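Local coordinates for protein ComZ (Thermus thermophilus, PDB 6QVI) that probably serves as a pilus tip-associated DNA receptor in natural competence, with a beta-solenoid domain carried on a pseudopilin-like domain, at residues A[371-376]-A[398-403]; A[387-392]-A[431-436]. One frame throughout, in Å; residues are numbered along the deposited sequence.

Interaction 1: A[371-376]-A[398-403]; sequences FGDVVL and SATLAV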
loop_
_atom_site.group_PDB
_atom_site.type_symbol
_atom_site.label_atom_id
_atom_site.label_comp_id
_atom_site.label_asym_id
_atom_site.label_seq_id
_atom_site.Cartn_x
_atom_site.Cartn_y
_atom_site.Cartn_z
ATOM N N PHE A 371 -9.397 -14.510 -15.893
ATOM C CA PHE A 371 -8.929 -15.684 -15.163
ATOM C C PHE A 371 -7.435 -15.726 -15.234
ATOM O O PHE A 371 -6.875 -15.987 -16.266
ATOM C CB PHE A 371 -9.476 -16.935 -15.801
ATOM C CG PHE A 371 -10.889 -16.818 -16.245
ATOM C CD1 PHE A 371 -11.230 -15.991 -17.276
ATOM C CD2 PHE A 371 -11.863 -17.559 -15.641
ATOM C CE1 PHE A 371 -12.530 -15.889 -17.693
ATOM C CE2 PHE A 371 -13.164 -17.464 -16.050
ATOM C CZ PHE A 371 -13.496 -16.630 -17.081
ATOM N N GLY A 372 -6.771 -15.398 -14.127
ATOM C CA GLY A 372 -5.344 -15.230 -14.085
ATOM C C GLY A 372 -5.010 -13.844 -14.591
ATOM O O GLY A 372 -5.888 -13.012 -14.827
ATOM N N ASP A 373 -3.724 -13.601 -14.790
ATOM C CA ASP A 373 -3.260 -12.289 -15.212
ATOM C C ASP A 373 -2.975 -12.243 -16.714
ATOM O O ASP A 373 -2.376 -13.163 -17.279
ATOM C CB ASP A 373 -2.017 -11.924 -14.407
ATOM C CG ASP A 373 -2.258 -12.014 -12.890
ATOM O OD1 ASP A 373 -2.531 -10.969 -12.261
ATOM O OD2 ASP A 373 -2.186 -13.135 -12.320
ATOM N N VAL A 374 -3.333 -11.144 -17.347
ATOM C CA VAL A 374 -3.145 -10.981 -18.770
ATOM C C VAL A 374 -2.396 -9.724 -19.126
ATOM O O VAL A 374 -2.724 -8.688 -18.651
ATOM C CB VAL A 374 -4.498 -10.987 -19.497
ATOM C CG1 VAL A 374 -5.634 -10.762 -18.551
ATOM C CG2 VAL A 374 -4.571 -9.947 -20.574
ATOM N N VAL A 375 -1.387 -9.821 -19.974
ATOM C CA VAL A 375 -0.655 -8.645 -20.383
ATOM C C VAL A 375 -0.489 -8.557 -21.873
ATOM O O VAL A 375 -0.027 -9.478 -22.480
ATOM C CB VAL A 375 0.705 -8.524 -19.691
ATOM C CG1 VAL A 375 1.090 -9.810 -19.066
ATOM C CG2 VAL A 375 1.787 -8.097 -20.640
ATOM N N LEU A 376 -0.853 -7.405 -22.429
ATOM C CA LEU A 376 -0.773 -7.106 -23.839
ATOM C C LEU A 376 0.302 -6.113 -24.086
ATOM O O LEU A 376 0.199 -5.028 -23.652
ATOM C CB LEU A 376 -2.066 -6.483 -24.269
ATOM C CG LEU A 376 -3.217 -7.141 -23.572
ATOM C CD1 LEU A 376 -4.517 -6.518 -23.980
ATOM C CD2 LEU A 376 -3.221 -8.601 -23.895
ATOM N N SER A 398 -8.808 -12.066 -7.604
ATOM C CA SER A 398 -8.117 -10.870 -8.044
ATOM C C SER A 398 -7.400 -11.207 -9.337
ATOM O O SER A 398 -7.217 -12.375 -9.684
ATOM C CB SER A 398 -7.149 -10.327 -6.974
ATOM O OG SER A 398 -6.006 -11.143 -6.811
ATOM N N ALA A 399 -7.039 -10.178 -10.076
ATOM C CA ALA A 399 -6.348 -10.407 -11.336
ATOM C C ALA A 399 -5.810 -9.072 -11.815
ATOM O O ALA A 399 -6.115 -8.020 -11.247
ATOM C CB ALA A 399 -7.276 -11.046 -12.367
ATOM N N THR A 400 -5.041 -9.115 -12.900
ATOM C CA THR A 400 -4.434 -7.919 -13.454
ATOM C C THR A 400 -4.555 -7.937 -14.967
ATOM O O THR A 400 -4.478 -8.995 -15.598
ATOM C CB THR A 400 -2.951 -7.824 -13.089
ATOM O OG1 THR A 400 -2.785 -8.128 -11.699
ATOM C CG2 THR A 400 -2.412 -6.440 -13.358
ATOM N N LEU A 401 -4.717 -6.740 -15.531
ATOM C CA LEU A 401 -4.625 -6.480 -16.953
ATOM C C LEU A 401 -3.454 -5.537 -17.126
ATOM O O LEU A 401 -3.471 -4.422 -16.584
ATOM C CB LEU A 401 -5.878 -5.798 -17.487
ATOM C CG LEU A 401 -6.061 -5.662 -19.007
ATOM C CD1 LEU A 401 -7.472 -5.106 -19.245
ATOM C CD2 LEU A 401 -4.957 -4.846 -19.784
ATOM N N ALA A 402 -2.475 -5.932 -17.924
ATOM C CA ALA A 402 -1.372 -5.035 -18.225
ATOM C C ALA A 402 -1.424 -4.664 -19.693
ATOM O O ALA A 402 -1.582 -5.535 -20.552
ATOM C CB ALA A 402 -0.027 -5.667 -17.916
ATOM N N VAL A 403 -1.273 -3.377 -19.967
ATOM C CA VAL A 403 -0.985 -2.880 -21.299
ATOM C C VAL A 403 0.392 -2.247 -21.206
ATOM O O VAL A 403 0.575 -1.230 -20.525
ATOM C CB VAL A 403 -2.038 -1.888 -21.815
ATOM C CG1 VAL A 403 -3.318 -2.595 -22.252
ATOM C CG2 VAL A 403 -2.387 -0.903 -20.715
#

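Interaction 2: A[387-392]-A[431-436]; sequences VDYRAQ and HALGFV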
loop_
_atom_site.group_PDB
_atom_site.type_symbol
_atom_site.label_atom_id
_atom_site.label_comp_id
_atom_site.label_asym_id
_atom_site.label_seq_id
_atom_site.Cartn_x
_atom_site.Cartn_y
_atom_site.Cartn_z
ATOM N N VAL A 387 -19.169 -1.732 -17.627
ATOM C CA VAL A 387 -18.889 -3.133 -17.576
ATOM C C VAL A 387 -18.616 -3.601 -16.175
ATOM O O VAL A 387 -17.964 -2.945 -15.422
ATOM C CB VAL A 387 -17.669 -3.371 -18.466
ATOM C CG1 VAL A 387 -16.660 -2.285 -18.233
ATOM C CG2 VAL A 387 -17.047 -4.728 -18.271
ATOM N N ASP A 388 -19.164 -4.745 -15.836
ATOM C CA ASP A 388 -19.007 -5.361 -14.555
ATOM C C ASP A 388 -17.863 -6.307 -14.689
ATOM O O ASP A 388 -17.701 -6.917 -15.730
ATOM C CB ASP A 388 -20.232 -6.188 -14.242
ATOM C CG ASP A 388 -21.122 -5.546 -13.246
ATOM O OD1 ASP A 388 -21.201 -4.307 -13.233
ATOM O OD2 ASP A 388 -21.758 -6.287 -12.490
ATOM N N TYR A 389 -17.067 -6.472 -13.653
ATOM C CA TYR A 389 -15.978 -7.392 -13.805
ATOM C C TYR A 389 -16.028 -8.479 -12.808
ATOM O O TYR A 389 -16.715 -8.377 -11.834
ATOM C CB TYR A 389 -14.638 -6.685 -13.806
ATOM C CG TYR A 389 -14.164 -6.140 -12.495
ATOM C CD1 TYR A 389 -13.852 -6.966 -11.455
ATOM C CD2 TYR A 389 -13.989 -4.791 -12.326
ATOM C CE1 TYR A 389 -13.397 -6.456 -10.267
ATOM C CE2 TYR A 389 -13.539 -4.274 -11.146
ATOM C CZ TYR A 389 -13.244 -5.114 -10.126
ATOM O OH TYR A 389 -12.790 -4.590 -8.959
ATOM N N ARG A 390 -15.333 -9.553 -13.116
ATOM C CA ARG A 390 -15.227 -10.697 -12.257
ATOM C C ARG A 390 -13.817 -11.145 -12.476
ATOM O O ARG A 390 -13.400 -11.279 -13.603
ATOM C CB ARG A 390 -16.156 -11.800 -12.714
ATOM C CG ARG A 390 -17.630 -11.479 -12.630
ATOM C CD ARG A 390 -18.442 -12.466 -13.449
ATOM N NE ARG A 390 -18.952 -13.577 -12.662
ATOM C CZ ARG A 390 -20.207 -13.987 -12.711
ATOM N NH1 ARG A 390 -21.057 -13.380 -13.511
ATOM N NH2 ARG A 390 -20.609 -15.001 -11.966
ATOM N N ALA A 391 -13.068 -11.389 -11.416
ATOM C CA ALA A 391 -11.694 -11.787 -11.597
ATOM C C ALA A 391 -11.226 -12.776 -10.585
ATOM O O ALA A 391 -11.562 -12.673 -9.434
ATOM C CB ALA A 391 -10.818 -10.571 -11.525
ATOM N N GLN A 392 -10.415 -13.724 -11.011
ATOM C CA GLN A 392 -9.894 -14.686 -10.083
ATOM C C GLN A 392 -8.624 -15.268 -10.579
ATOM O O GLN A 392 -8.311 -15.169 -11.730
ATOM C CB GLN A 392 -10.892 -15.794 -9.841
ATOM C CG GLN A 392 -11.541 -16.366 -11.074
ATOM C CD GLN A 392 -12.186 -17.698 -10.787
ATOM O OE1 GLN A 392 -11.617 -18.537 -10.100
ATOM N NE2 GLN A 392 -13.377 -17.896 -11.307
ATOM N N HIS A 431 -12.647 -8.360 -4.033
ATOM C CA HIS A 431 -12.800 -8.733 -5.407
ATOM C C HIS A 431 -12.306 -7.556 -6.160
ATOM O O HIS A 431 -13.003 -6.586 -6.293
ATOM C CB HIS A 431 -14.256 -8.910 -5.692
ATOM C CG HIS A 431 -14.548 -9.215 -7.111
ATOM N ND1 HIS A 431 -15.780 -8.993 -7.669
ATOM C CD2 HIS A 431 -13.771 -9.722 -8.089
ATOM C CE1 HIS A 431 -15.752 -9.356 -8.934
ATOM N NE2 HIS A 431 -14.545 -9.797 -9.214
ATOM N N ALA A 432 -11.095 -7.636 -6.667
ATOM C CA ALA A 432 -10.527 -6.502 -7.343
ATOM C C ALA A 432 -9.826 -6.810 -8.630
ATOM O O ALA A 432 -9.199 -7.825 -8.782
ATOM C CB ALA A 432 -9.552 -5.839 -6.409
ATOM N N LEU A 433 -9.926 -5.885 -9.557
ATOM C CA LEU A 433 -9.241 -6.017 -10.836
ATOM C C LEU A 433 -8.263 -4.864 -10.933
ATOM O O LEU A 433 -8.647 -3.701 -10.770
ATOM C CB LEU A 433 -10.221 -5.987 -12.007
ATOM C CG LEU A 433 -9.561 -6.059 -13.378
ATOM C CD1 LEU A 433 -8.740 -7.322 -13.451
ATOM C CD2 LEU A 433 -10.616 -6.004 -14.486
ATOM N N GLY A 434 -7.002 -5.183 -11.153
ATOM C CA GLY A 434 -5.968 -4.177 -11.209
ATOM C C GLY A 434 -5.568 -3.861 -12.632
ATOM O O GLY A 434 -5.661 -4.701 -13.524
ATOM N N PHE A 435 -5.050 -2.654 -12.830
ATOM C CA PHE A 435 -4.658 -2.224 -14.163
ATOM C C PHE A 435 -3.257 -1.647 -14.117
ATOM O O PHE A 435 -3.005 -0.666 -13.405
ATOM C CB PHE A 435 -5.651 -1.206 -14.704
ATOM C CG PHE A 435 -6.983 -1.809 -15.010
ATOM C CD1 PHE A 435 -7.268 -2.266 -16.292
ATOM C CD2 PHE A 435 -7.932 -1.976 -14.005
ATOM C CE1 PHE A 435 -8.475 -2.846 -16.574
ATOM C CE2 PHE A 435 -9.140 -2.557 -14.288
ATOM C CZ PHE A 435 -9.417 -2.989 -15.580
ATOM N N VAL A 436 -2.366 -2.230 -14.906
ATOM C CA VAL A 436 -1.030 -1.693 -15.101
ATOM C C VAL A 436 -1.001 -1.155 -16.518
ATOM O O VAL A 436 -1.307 -1.882 -17.469
ATOM C CB VAL A 436 0.061 -2.753 -14.867
ATOM C CG1 VAL A 436 1.457 -2.181 -15.105
ATOM C CG2 VAL A 436 -0.049 -3.296 -13.451
#

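Interaction 1: A[371-376]-A[398-403]
Asp-373 and Thr-400 meet where segments 371-376 and 398-403 come together, their side chains set obliquely to one another. The hydroxyl OG1 of Thr-400 donates to Asp-373 OD1 over 2.9 Å, reaching the carboxylate nearly end-on to its CG-OD1 bond. Both groups are turned to the N side of their own backbones: Asp-373 CG and Thr-400 OG1 each stand anti to the carbonyl carbon (chi1 -54° and -45°), which places acid and alcohol within reach of each other. Further along, Val-375, which also touches Ala-302, shares a face with Ala-402. Val-375 CB lies 3.4 Å from Ala-402 CB, and Val-375 CG2 also leans on the alanine methyl. Val-374, Leu-376, Leu-401 and Val-403 point to the other face, where Leu-376 CD1 lies 4.5 Å from Val-403 CG1. Between the faces, backbone bonds alternate as in a parallel pair: Val-374 N to Thr-400 O at 3.0 Å, Ala-402 N to Val-374 O at 2.9 Å, and Leu-376 N to Ala-402 O at 2.7 Å. In-register parallel pairing, aliphatic beside aliphatic from Val-374 on, is characteristic of successive coils of a beta-solenoid.

Interaction 2: A[387-392]-A[431-436]
Tyr-389 projects from strand 387-392 into a corner made by His-431 and Leu-433, where the two strand segments run at 91° to each other. The dense part of the contact is built round its ring. Leu-433 CB stands over the centre of one face, 3.6 Å from the centroid and close to the normal, a CH-pi contact, while Leu-433 CD2 reaches back to Tyr-389 CG and CB. The edge of the same ring is directed at the face of His-431 in an edge-to-face pair, planes at 74°, with Tyr-389 CE1 above the imidazole but displaced toward its rim. A chi1 of 72° sets Tyr-389 CG between its own backbone N and carbonyl carbon, and from there the ring extends across to the other strand. Its hydroxyl goes on to bond Met-449 O, and Phe-428, Leu-419 and Pro-421 add to the packing around the side chain.

His-431 turns its own edge to the backbone of strand 387-392: Ala-391 N donates to NE2 over 3.1 Å, nearly in the imidazole plane but clearly bent at the hydrogen, and Arg-390 CA lies beside it.

The contact slackens beyond this cluster. Ala-391 CB comes only to 4.3 Å from Leu-433 CD1, and Arg-390, partly exposed, directs its CB away from strand 432-436, with a long, weak ion pair from NH1 to Asp-422 as its distant partner.

Because NE2 accepts from a backbone amide, it should carry no proton, and the bond from ND1 to Gly-426 O fits a proton on that nitrogen. Together they point to a neutral, ND1-protonated imidazole, with both ring nitrogens of this buried histidine satisfied and its rotation fixed from two sides.

How the interactions relate
The two contacts have centres about 9 Å apart and lie on the same side of the chain's centre, in the beta-solenoid part of the protein. Their segments alternate along the chain: 371-376, 387-392, 398-403, then 431-436. Strand 398-406 pairs in parallel with 374-377 on one flank and with 432-437 on the other, and Val-403 N probably bonds Val-436 O there. Interaction 1 thus joins neighbouring strands, whereas interaction 2 sets strand 387-392, which belongs to a different sheet, against this series. A probable bond from Gly-372 N to Gln-392 O and packing of Leu-401 on Phe-435 join the two contacts directly, so the solenoid is held together both within and between sheets.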